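Local coordinates for protein putative esterase (Uncultured bacterium, PDB 7C4D) that probably hydrolyses carboxylic esters, as a putative esterase with the alpha/beta hydrolase fold from an uncultured marine bacterium, at residues R17-I28 / N44-I55; M69-H79 / M97-F105. All coordinates share one frame; numbering follows the deposited sequence.

Overall arrangement
Contact 1 lies at one side of the central seven-stranded mixed sheet. It joins strand 51-55 to the outermost strand 16-19 and to strand 25-29. Contact 2 packs helix 71-84 against helix 97-108. Their centres are about 20 Å apart. The two come in series: contact 1 closes before contact 2 opens, and helix 71-84 is the next element after strand 51-55. They also meet directly, where I27 of contact 1 packs on L78 of contact 2. Strand 25-29 and the helix that probably follows the nucleophile elbow, as in alpha/beta hydrolases, are thus joined through helix 71-84.

Contact 1 of 2, residues R17-I28 / N44-I55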
loop_
_atom_site.group_PDB
_atom_site.type_symbol
_atom_site.label_atom_id
_atom_site.label_comp_id
_atom_site.label_asym_id
_atom_site.label_seq_id
_atom_site.Cartn_x
_atom_site.Cartn_y
_atom_site.Cartn_z
ATOM N N ARG A 17 9.892 10.242 -3.713
ATOM C CA ARG A 17 10.228 10.850 -4.994
ATOM C C ARG A 17 9.008 11.640 -5.473
ATOM O O ARG A 17 7.869 11.212 -5.268
ATOM C CB ARG A 17 10.564 9.759 -6.020
ATOM C CG ARG A 17 11.904 9.072 -5.806
ATOM C CD ARG A 17 12.451 8.387 -7.052
ATOM N NE ARG A 17 11.611 7.281 -7.489
ATOM C CZ ARG A 17 11.001 7.221 -8.675
ATOM N NH1 ARG A 17 10.245 6.181 -9.001
ATOM N NH2 ARG A 17 11.183 8.197 -9.544
ATOM N N LYS A 18 9.244 12.791 -6.110
ATOM C CA LYS A 18 8.176 13.662 -6.590
ATOM C C LYS A 18 8.201 13.725 -8.118
ATOM O O LYS A 18 9.238 13.994 -8.689
ATOM C CB LYS A 18 8.363 15.058 -5.994
ATOM C CG LYS A 18 7.350 16.098 -6.445
ATOM C CD LYS A 18 7.459 17.348 -5.630
ATOM C CE LYS A 18 6.759 18.508 -6.279
ATOM N NZ LYS A 18 7.077 19.754 -5.555
ATOM N N LYS A 19 7.078 13.416 -8.761
ATOM C CA LYS A 19 6.892 13.580 -10.193
ATOM C C LYS A 19 5.799 14.621 -10.393
ATOM O O LYS A 19 4.697 14.461 -9.862
ATOM C CB LYS A 19 6.421 12.260 -10.815
ATOM C CG LYS A 19 7.201 10.994 -10.438
ATOM C CD LYS A 19 8.626 10.950 -10.963
ATOM C CE LYS A 19 8.732 11.004 -12.468
ATOM N NZ LYS A 19 10.121 11.297 -12.877
ATOM N N GLY A 20 6.121 15.691 -11.126
ATOM C CA GLY A 20 5.164 16.734 -11.454
ATOM C C GLY A 20 5.473 17.988 -10.646
ATOM O O GLY A 20 5.740 17.885 -9.448
ATOM N N GLU A 21 5.414 19.153 -11.316
ATOM C CA GLU A 21 5.766 20.443 -10.738
ATOM C C GLU A 21 4.526 21.305 -10.461
ATOM O O GLU A 21 4.598 22.229 -9.659
ATOM C CB GLU A 21 6.771 21.155 -11.650
ATOM C CG GLU A 21 7.949 21.774 -10.907
ATOM C CD GLU A 21 8.445 23.117 -11.431
ATOM O OE1 GLU A 21 8.368 23.353 -12.657
ATOM O OE2 GLU A 21 8.899 23.935 -10.607
ATOM N N SER A 22 3.387 21.011 -11.098
ATOM C CA SER A 22 2.187 21.819 -10.880
ATOM C C SER A 22 0.924 20.980 -10.677
ATOM O O SER A 22 0.839 19.825 -11.110
ATOM C CB SER A 22 2.019 22.899 -11.931
ATOM O OG SER A 22 1.743 22.318 -13.193
ATOM N N GLY A 23 -0.035 21.579 -9.971
ATOM C CA GLY A 23 -1.269 20.915 -9.578
ATOM C C GLY A 23 -1.366 20.679 -8.073
ATOM O O GLY A 23 -0.416 20.905 -7.314
ATOM N N GLU A 24 -2.522 20.159 -7.655
ATOM C CA GLU A 24 -2.712 19.769 -6.265
ATOM C C GLU A 24 -1.796 18.592 -5.927
ATOM O O GLU A 24 -1.476 17.780 -6.792
ATOM C CB GLU A 24 -4.155 19.347 -6.029
ATOM C CG GLU A 24 -5.173 20.413 -6.379
ATOM C CD GLU A 24 -6.577 19.831 -6.307
ATOM O OE1 GLU A 24 -6.729 18.621 -5.972
ATOM O OE2 GLU A 24 -7.515 20.578 -6.565
ATOM N N PRO A 25 -1.341 18.448 -4.666
ATOM C CA PRO A 25 -0.477 17.324 -4.311
ATOM C C PRO A 25 -1.317 16.068 -4.342
ATOM O O PRO A 25 -2.523 16.094 -4.101
ATOM C CB PRO A 25 -0.056 17.596 -2.871
ATOM C CG PRO A 25 -0.305 19.087 -2.741
ATOM C CD PRO A 25 -1.549 19.372 -3.547
ATOM N N LEU A 26 -0.641 14.974 -4.686
ATOM C CA LEU A 26 -1.240 13.662 -4.719
ATOM C C LEU A 26 -0.200 12.719 -4.119
ATOM O O LEU A 26 0.885 12.558 -4.674
ATOM C CB LEU A 26 -1.584 13.330 -6.176
ATOM C CG LEU A 26 -2.105 11.913 -6.465
ATOM C CD1 LEU A 26 -3.305 11.590 -5.607
ATOM C CD2 LEU A 26 -2.477 11.774 -7.949
ATOM N N ILE A 27 -0.556 12.109 -2.984
ATOM C CA ILE A 27 0.320 11.187 -2.287
ATOM C C ILE A 27 -0.131 9.767 -2.592
ATOM O O ILE A 27 -1.320 9.464 -2.415
ATOM C CB ILE A 27 0.330 11.486 -0.758
ATOM C CG1 ILE A 27 0.896 12.875 -0.454
ATOM C CG2 ILE A 27 1.085 10.397 -0.001
ATOM C CD1 ILE A 27 0.817 13.326 1.006
ATOM N N ILE A 28 0.819 8.908 -3.017
ATOM C CA ILE A 28 0.494 7.510 -3.280
ATOM C C ILE A 28 1.212 6.631 -2.237
ATOM O O ILE A 28 2.404 6.806 -2.009
ATOM C CB ILE A 28 0.825 7.136 -4.740
ATOM C CG1 ILE A 28 0.236 8.147 -5.726
ATOM C CG2 ILE A 28 0.429 5.716 -5.123
ATOM C CD1 ILE A 28 0.407 7.737 -7.224
ATOM N N ASN A 44 3.463 8.284 -13.911
ATOM C CA ASN A 44 3.904 8.808 -15.196
ATOM C C ASN A 44 2.761 9.545 -15.883
ATOM O O ASN A 44 2.993 10.645 -16.294
ATOM C CB ASN A 44 4.613 7.796 -16.098
ATOM C CG ASN A 44 6.117 7.802 -15.870
ATOM O OD1 ASN A 44 6.683 8.751 -15.307
ATOM N ND2 ASN A 44 6.772 6.723 -16.274
ATOM N N GLU A 45 1.559 8.963 -15.946
ATOM C CA GLU A 45 0.356 9.659 -16.377
ATOM C C GLU A 45 -0.127 10.741 -15.402
ATOM O O GLU A 45 -0.352 11.874 -15.842
ATOM C CB GLU A 45 -0.686 8.653 -16.844
ATOM C CG GLU A 45 -0.197 7.975 -18.105
ATOM C CD GLU A 45 -1.152 7.014 -18.773
ATOM O OE1 GLU A 45 -2.355 7.342 -18.900
ATOM O OE2 GLU A 45 -0.690 5.940 -19.180
ATOM N N LEU A 46 -0.236 10.423 -14.093
ATOM C CA LEU A 46 -0.832 11.335 -13.115
ATOM C C LEU A 46 -0.039 12.633 -12.948
ATOM O O LEU A 46 -0.621 13.650 -12.615
ATOM C CB LEU A 46 -1.132 10.636 -11.782
ATOM C CG LEU A 46 -2.059 9.400 -11.820
ATOM C CD1 LEU A 46 -2.297 8.856 -10.414
ATOM C CD2 LEU A 46 -3.410 9.746 -12.424
ATOM N N LYS A 47 1.274 12.629 -13.215
ATOM C CA LYS A 47 2.124 13.795 -13.004
ATOM C C LYS A 47 1.807 14.961 -13.971
ATOM O O LYS A 47 2.236 16.085 -13.719
ATOM C CB LYS A 47 3.604 13.418 -13.159
ATOM C CG LYS A 47 4.040 13.142 -14.595
ATOM C CD LYS A 47 5.506 12.812 -14.746
ATOM C CE LYS A 47 5.856 12.603 -16.205
ATOM N NZ LYS A 47 7.271 12.180 -16.345
ATOM N N ASP A 48 1.062 14.719 -15.067
ATOM C CA ASP A 48 0.649 15.834 -15.909
ATOM C C ASP A 48 -0.376 16.717 -15.202
ATOM O O ASP A 48 -0.562 17.853 -15.631
ATOM C CB ASP A 48 0.021 15.376 -17.221
ATOM C CG ASP A 48 0.964 14.592 -18.123
ATOM O OD1 ASP A 48 2.177 14.747 -17.995
ATOM O OD2 ASP A 48 0.462 13.774 -18.888
ATOM N N TYR A 49 -1.061 16.199 -14.160
ATOM C CA TYR A 49 -2.147 16.957 -13.569
ATOM C C TYR A 49 -1.900 17.267 -12.091
ATOM O O TYR A 49 -2.574 18.114 -11.501
ATOM C CB TYR A 49 -3.470 16.209 -13.765
ATOM C CG TYR A 49 -3.668 15.748 -15.185
ATOM C CD1 TYR A 49 -4.014 16.643 -16.195
ATOM C CD2 TYR A 49 -3.467 14.425 -15.526
ATOM C CE1 TYR A 49 -4.121 16.229 -17.508
ATOM C CE2 TYR A 49 -3.636 13.989 -16.827
ATOM C CZ TYR A 49 -3.959 14.897 -17.820
ATOM O OH TYR A 49 -4.146 14.436 -19.077
ATOM N N PHE A 50 -0.965 16.558 -11.467
ATOM C CA PHE A 50 -0.812 16.670 -10.018
ATOM C C PHE A 50 0.667 16.688 -9.691
ATOM O O PHE A 50 1.470 16.336 -10.550
ATOM C CB PHE A 50 -1.497 15.499 -9.293
ATOM C CG PHE A 50 -2.998 15.366 -9.511
ATOM C CD1 PHE A 50 -3.907 16.028 -8.697
ATOM C CD2 PHE A 50 -3.504 14.525 -10.485
ATOM C CE1 PHE A 50 -5.277 15.895 -8.888
ATOM C CE2 PHE A 50 -4.873 14.360 -10.650
ATOM C CZ PHE A 50 -5.765 15.076 -9.882
ATOM N N GLN A 51 0.991 17.089 -8.453
ATOM C CA GLN A 51 2.329 16.964 -7.901
ATOM C C GLN A 51 2.362 15.661 -7.124
ATOM O O GLN A 51 1.898 15.626 -5.993
ATOM C CB GLN A 51 2.634 18.174 -7.010
ATOM C CG GLN A 51 2.685 19.485 -7.808
ATOM C CD GLN A 51 3.144 20.618 -6.931
ATOM O OE1 GLN A 51 4.287 20.670 -6.498
ATOM N NE2 GLN A 51 2.216 21.474 -6.567
ATOM N N VAL A 52 2.822 14.588 -7.777
ATOM C CA VAL A 52 2.707 13.257 -7.230
ATOM C C VAL A 52 3.912 12.932 -6.344
ATOM O O VAL A 52 5.062 13.032 -6.789
ATOM C CB VAL A 52 2.574 12.217 -8.353
ATOM C CG1 VAL A 52 2.344 10.830 -7.769
ATOM C CG2 VAL A 52 1.480 12.587 -9.363
ATOM N N TYR A 53 3.621 12.487 -5.111
ATOM C CA TYR A 53 4.629 12.016 -4.161
ATOM C C TYR A 53 4.533 10.500 -4.000
ATOM O O TYR A 53 3.481 9.973 -3.615
ATOM C CB TYR A 53 4.449 12.693 -2.806
ATOM C CG TYR A 53 4.702 14.174 -2.822
ATOM C CD1 TYR A 53 3.712 15.054 -3.219
ATOM C CD2 TYR A 53 5.935 14.696 -2.456
ATOM C CE1 TYR A 53 3.941 16.414 -3.253
ATOM C CE2 TYR A 53 6.185 16.052 -2.472
ATOM C CZ TYR A 53 5.173 16.910 -2.867
ATOM O OH TYR A 53 5.371 18.255 -2.860
ATOM N N LEU A 54 5.598 9.803 -4.415
ATOM C CA LEU A 54 5.685 8.356 -4.286
ATOM C C LEU A 54 6.493 8.079 -3.023
ATOM O O LEU A 54 7.712 8.291 -2.998
ATOM C CB LEU A 54 6.392 7.758 -5.500
ATOM C CG LEU A 54 5.810 8.052 -6.883
ATOM C CD1 LEU A 54 6.685 7.405 -7.925
ATOM C CD2 LEU A 54 4.410 7.482 -7.005
ATOM N N ILE A 55 5.768 7.669 -1.978
ATOM C CA ILE A 55 6.294 7.512 -0.627
ATOM C C ILE A 55 6.607 6.033 -0.418
ATOM O O ILE A 55 5.872 5.166 -0.916
ATOM C CB ILE A 55 5.244 8.042 0.368
ATOM C CG1 ILE A 55 5.258 9.572 0.452
ATOM C CG2 ILE A 55 5.375 7.394 1.729
ATOM C CD1 ILE A 55 6.411 10.085 1.191
HETATM O O HOH W 1 2.233 18.391 -12.760
HETATM O O HOH W 2 1.079 19.965 -14.540
HETATM O O HOH W 3 -4.526 19.115 -9.807
HETATM O O HOH W 4 3.855 4.304 -2.547
#
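Strand 51-55 is paired on both flanks by segment 17-28, antiparallel to 17-19 and parallel to 25-28, at one side of the central sheet. The parallel pair belongs to a right-handed beta-alpha-beta crossover through helix 40-46. L54 N donates to R17 O and V52 N to K19 O, each at 2.8 Å. On the other flank Y53 N donates to L26 O at 2.8 Å and I28 N to Y53 O at 2.9 Å.

The side chains alternate between two faces. On one, CG anti to the backbone N (chi1 178°) and an extended chain lay K18 along the Y53 ring. K18 CG lies over its face, toward the rim, and K18 CD is 3.6 Å from Y53 CZ. P25 CB meets the same ring at CE1. K18 NZ then reaches Q51 OE1 at 3.1 Å. The other end of that amide donates from NE2 to G23 O at 2.8 Å, with the acceptor close to the amide plane. A leucine in place of Q51 would probably leave the G23 carbonyl without this donor and free the K18 ammonium to turn.

On the other face the parallel flank is apolar. I28 CD1 lies 3.7 Å from V52 CG1 and also meets L54. L26 CD2 touches L46 CD1 and sits off-centre against the F50 ring, a CH-pi contact. L46 and F50 also pack on L268 of helix 260-270. R17 and K19 bring charge to the antiparallel flank, with K19 NZ near the like-charged K47 NZ.

G20 and G23 have backbone angles that call for glycine. A CB on G20 would run into K47 O and F50 O, and one on G23 into Y49 O. The chemistry thus divides: backbone bonds set the strand register, the Q51 amide ties the turn to K18, and the parallel flank of the other face is packed with hydrocarbon.

Contact 2 of 2, residues M69-H79 / M97-F105; sequences MSYESMAEDLH and MGGKTAMWF. With ACT (acetate ion), chain D.
Y71 fits as a knob among M97, K100, T101 and W104, where helix 71-79 crosses helix 97-105 at -74°. K100 CB lies over one face of the Y71 ring, 3.6 Å from its centroid. T101 OG1 comes in at the ring edge, 3.5 Å from Y71 CD1. In the conformer described, W104 turns a face to Y71 CB, which stands 3.6 Å from the centroid of the five-membered ring, almost on its normal.

Farther along, L78 lies over a face of F105, with CD2 3.7 Å from F105 CG. H79 CB meets the edge of the same ring. F105 has CG anti to the backbone N (chi1 172°), which carries the ring to L78 and H79. At the other end, the methyls of M69 and M74 both touch M97 SD.

Helix 97-108 starts just after the probable nucleophile elbow, with G98 in its GxSxG pattern. M97 N and L32 N both hold an acetate, probably from the crystallisation liquor, consistent with an oxyanion hole. The polar ends of Y71 and K100 find partners beyond the two helices: Y71 OH bonds I202 O, and K100 NZ bonds S204 O and G124 O. L78 and T101 rest on strand 25-29, while F105 reaches strands 90-95 and 113-119.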
loop_
_atom_site.group_PDB
_atom_site.type_symbol
_atom_site.label_atom_id
_atom_site.label_comp_id
_atom_site.label_asym_id
_atom_site.label_seq_id
_atom_site.Cartn_x
_atom_site.Cartn_y
_atom_site.Cartn_z
ATOM N N MET A 69 4.802 -1.284 13.416
ATOM C CA MET A 69 4.200 -0.986 12.127
ATOM C C MET A 69 2.679 -0.874 12.259
ATOM O O MET A 69 1.955 -1.304 11.369
ATOM C CB MET A 69 4.429 -2.180 11.199
ATOM C CG MET A 69 5.590 -2.044 10.324
ATOM S SD MET A 69 5.605 -3.494 9.294
ATOM C CE MET A 69 4.637 -2.919 7.899
ATOM N N SER A 70 2.187 -0.336 13.375
ATOM C CA SER A 70 0.761 -0.147 13.554
ATOM C C SER A 70 0.287 0.959 12.595
ATOM O O SER A 70 1.112 1.750 12.156
ATOM C CB SER A 70 0.516 0.214 14.987
ATOM O OG SER A 70 0.796 1.584 15.213
ATOM N N TYR A 71 -1.028 1.053 12.329
ATOM C CA TYR A 71 -1.588 1.994 11.381
ATOM C C TYR A 71 -1.503 3.374 11.996
ATOM O O TYR A 71 -1.438 4.390 11.298
ATOM C CB TYR A 71 -3.010 1.603 10.974
ATOM C CG TYR A 71 -3.057 0.469 9.978
ATOM C CD1 TYR A 71 -2.448 0.620 8.733
ATOM C CD2 TYR A 71 -3.752 -0.710 10.222
ATOM C CE1 TYR A 71 -2.406 -0.404 7.811
ATOM C CE2 TYR A 71 -3.788 -1.727 9.276
ATOM C CZ TYR A 71 -3.099 -1.568 8.070
ATOM O OH TYR A 71 -3.057 -2.486 7.057
ATOM N N GLU A 72 -1.472 3.380 13.327
ATOM C CA GLU A 72 -1.335 4.625 14.062
ATOM C C GLU A 72 0.016 5.255 13.716
ATOM O O GLU A 72 0.100 6.449 13.449
ATOM C CB GLU A 72 -1.473 4.344 15.559
ATOM C CG GLU A 72 -1.210 5.539 16.446
ATOM C CD GLU A 72 -2.303 6.590 16.407
ATOM O OE1 GLU A 72 -1.950 7.784 16.346
ATOM O OE2 GLU A 72 -3.500 6.210 16.448
ATOM N N SER A 73 1.068 4.434 13.718
ATOM C CA SER A 73 2.427 4.927 13.558
ATOM C C SER A 73 2.654 5.305 12.100
ATOM O O SER A 73 3.264 6.340 11.836
ATOM C CB SER A 73 3.473 3.926 14.041
ATOM O OG SER A 73 3.505 2.768 13.225
ATOM N N MET A 74 2.145 4.454 11.187
ATOM C CA MET A 74 2.234 4.684 9.748
ATOM C C MET A 74 1.473 5.948 9.373
ATOM O O MET A 74 2.013 6.750 8.640
ATOM C CB MET A 74 1.787 3.458 8.948
ATOM C CG MET A 74 2.787 2.327 9.101
ATOM S SD MET A 74 2.795 0.906 8.002
ATOM C CE MET A 74 1.246 0.148 8.476
ATOM N N ALA A 75 0.309 6.192 10.012
ATOM C CA ALA A 75 -0.484 7.407 9.844
ATOM C C ALA A 75 0.301 8.624 10.282
ATOM O O ALA A 75 0.180 9.696 9.678
ATOM C CB ALA A 75 -1.784 7.338 10.611
ATOM N N GLU A 76 1.071 8.451 11.370
ATOM C CA GLU A 76 1.855 9.548 11.916
ATOM C C GLU A 76 3.013 9.907 10.984
ATOM O O GLU A 76 3.314 11.088 10.813
ATOM C CB GLU A 76 2.342 9.273 13.354
ATOM C CG GLU A 76 2.604 10.575 14.115
ATOM C CD GLU A 76 1.361 11.452 14.213
ATOM O OE1 GLU A 76 0.252 10.883 14.396
ATOM O OE2 GLU A 76 1.488 12.687 14.065
ATOM N N ASP A 77 3.698 8.873 10.480
ATOM C CA ASP A 77 4.703 8.997 9.420
ATOM C C ASP A 77 4.179 9.833 8.257
ATOM O O ASP A 77 4.840 10.792 7.841
ATOM C CB ASP A 77 5.136 7.630 8.892
ATOM C CG ASP A 77 5.873 6.776 9.917
ATOM O OD1 ASP A 77 6.229 7.316 11.008
ATOM O OD2 ASP A 77 6.104 5.590 9.613
ATOM N N LEU A 78 2.962 9.494 7.801
ATOM C CA LEU A 78 2.266 10.223 6.750
ATOM C C LEU A 78 2.054 11.667 7.170
ATOM O O LEU A 78 2.385 12.578 6.402
ATOM C CB LEU A 78 0.941 9.530 6.381
ATOM C CG LEU A 78 0.165 10.185 5.231
ATOM C CD1 LEU A 78 1.050 10.375 3.984
ATOM C CD2 LEU A 78 -1.072 9.357 4.902
ATOM N N HIS A 79 1.523 11.866 8.396
ATOM C CA HIS A 79 1.217 13.212 8.900
ATOM C C HIS A 79 2.474 14.101 8.970
ATOM O O HIS A 79 2.472 15.268 8.556
ATOM C CB HIS A 79 0.497 13.121 10.253
ATOM C CG HIS A 79 0.119 14.437 10.833
ATOM N ND1 HIS A 79 -0.072 14.613 12.181
ATOM C CD2 HIS A 79 -0.125 15.636 10.260
ATOM C CE1 HIS A 79 -0.408 15.863 12.417
ATOM N NE2 HIS A 79 -0.452 16.504 11.260
ATOM N N MET A 97 -2.502 -2.177 2.314
ATOM C CA MET A 97 -1.989 -1.693 3.586
ATOM C C MET A 97 -1.929 -0.174 3.522
ATOM O O MET A 97 -2.314 0.503 4.471
ATOM C CB MET A 97 -0.591 -2.247 3.900
ATOM C CG MET A 97 0.040 -1.629 5.135
ATOM S SD MET A 97 1.746 -2.149 5.492
ATOM C CE MET A 97 2.718 -1.149 4.358
ATOM N N GLY A 98 -1.491 0.346 2.371
ATOM C CA GLY A 98 -1.431 1.788 2.131
ATOM C C GLY A 98 -2.816 2.443 2.197
ATOM O O GLY A 98 -2.959 3.567 2.676
ATOM N N GLY A 99 -3.834 1.677 1.826
ATOM C CA GLY A 99 -5.213 2.144 1.893
ATOM C C GLY A 99 -5.738 2.280 3.319
ATOM O O GLY A 99 -6.517 3.197 3.585
ATOM N N LYS A 100 -5.327 1.365 4.224
ATOM C CA LYS A 100 -5.723 1.474 5.630
ATOM C C LYS A 100 -5.027 2.642 6.306
ATOM O O LYS A 100 -5.650 3.373 7.078
ATOM C CB LYS A 100 -5.469 0.178 6.397
ATOM C CG LYS A 100 -6.733 -0.632 6.625
ATOM C CD LYS A 100 -6.491 -2.061 7.044
ATOM C CE LYS A 100 -7.766 -2.863 6.914
ATOM N NZ LYS A 100 -7.586 -4.266 7.308
ATOM N N THR A 101 -3.725 2.813 6.034
ATOM C CA THR A 101 -3.013 3.980 6.552
ATOM C C THR A 101 -3.740 5.246 6.125
ATOM O O THR A 101 -3.936 6.164 6.916
ATOM C CB THR A 101 -1.555 3.969 6.059
ATOM O OG1 THR A 101 -0.906 2.792 6.528
ATOM C CG2 THR A 101 -0.725 5.166 6.442
ATOM N N ALA A 102 -4.171 5.272 4.855
ATOM C CA ALA A 102 -4.767 6.484 4.318
ATOM C C ALA A 102 -6.116 6.738 4.996
ATOM O O ALA A 102 -6.408 7.863 5.365
ATOM C CB ALA A 102 -4.878 6.367 2.805
ATOM N N MET A 103 -6.915 5.680 5.179
ATOM C CA MET A 103 -8.192 5.793 5.869
ATOM C C MET A 103 -7.999 6.239 7.329
ATOM O O MET A 103 -8.688 7.173 7.751
ATOM C CB MET A 103 -8.958 4.476 5.787
ATOM C CG MET A 103 -9.581 4.246 4.448
ATOM S SD MET A 103 -10.686 2.833 4.480
ATOM C CE MET A 103 -9.545 1.449 4.350
ATOM N N TRP A 104 -7.009 5.647 8.043
ATOM C CA TRP A 104 -6.646 6.062 9.404
ATOM C C TRP A 104 -6.312 7.546 9.428
ATOM O O TRP A 104 -6.917 8.292 10.193
ATOM C CB TRP A 104 -5.462 5.251 9.954
ATOM C CG TRP A 104 -5.867 4.081 10.790
ATOM C CD1 TRP A 104 -6.354 2.885 10.351
ATOM C CD2 TRP A 104 -5.835 4.003 12.228
ATOM N NE1 TRP A 104 -6.619 2.061 11.411
ATOM C CE2 TRP A 104 -6.309 2.718 12.577
ATOM C CE3 TRP A 104 -5.433 4.879 13.244
ATOM C CZ2 TRP A 104 -6.404 2.300 13.907
ATOM C CZ3 TRP A 104 -5.530 4.463 14.556
ATOM C CH2 TRP A 104 -6.012 3.192 14.882
ATOM N N PHE A 105 -5.360 7.952 8.563
ATOM C CA PHE A 105 -4.934 9.340 8.476
ATOM C C PHE A 105 -6.086 10.304 8.174
ATOM O O PHE A 105 -6.120 11.399 8.734
ATOM C CB PHE A 105 -3.721 9.536 7.556
ATOM C CG PHE A 105 -3.407 10.993 7.311
ATOM C CD1 PHE A 105 -2.552 11.695 8.158
ATOM C CD2 PHE A 105 -3.987 11.678 6.241
ATOM C CE1 PHE A 105 -2.330 13.056 7.965
ATOM C CE2 PHE A 105 -3.738 13.031 6.033
ATOM C CZ PHE A 105 -2.911 13.712 6.893
HETATM C C ACT D . -1.194 -5.678 1.655
HETATM O O ACT D . -1.299 -6.329 0.590
HETATM O OXT ACT D . -0.812 -4.491 1.693
HETATM C CH3 ACT D . -1.561 -6.331 3.011
#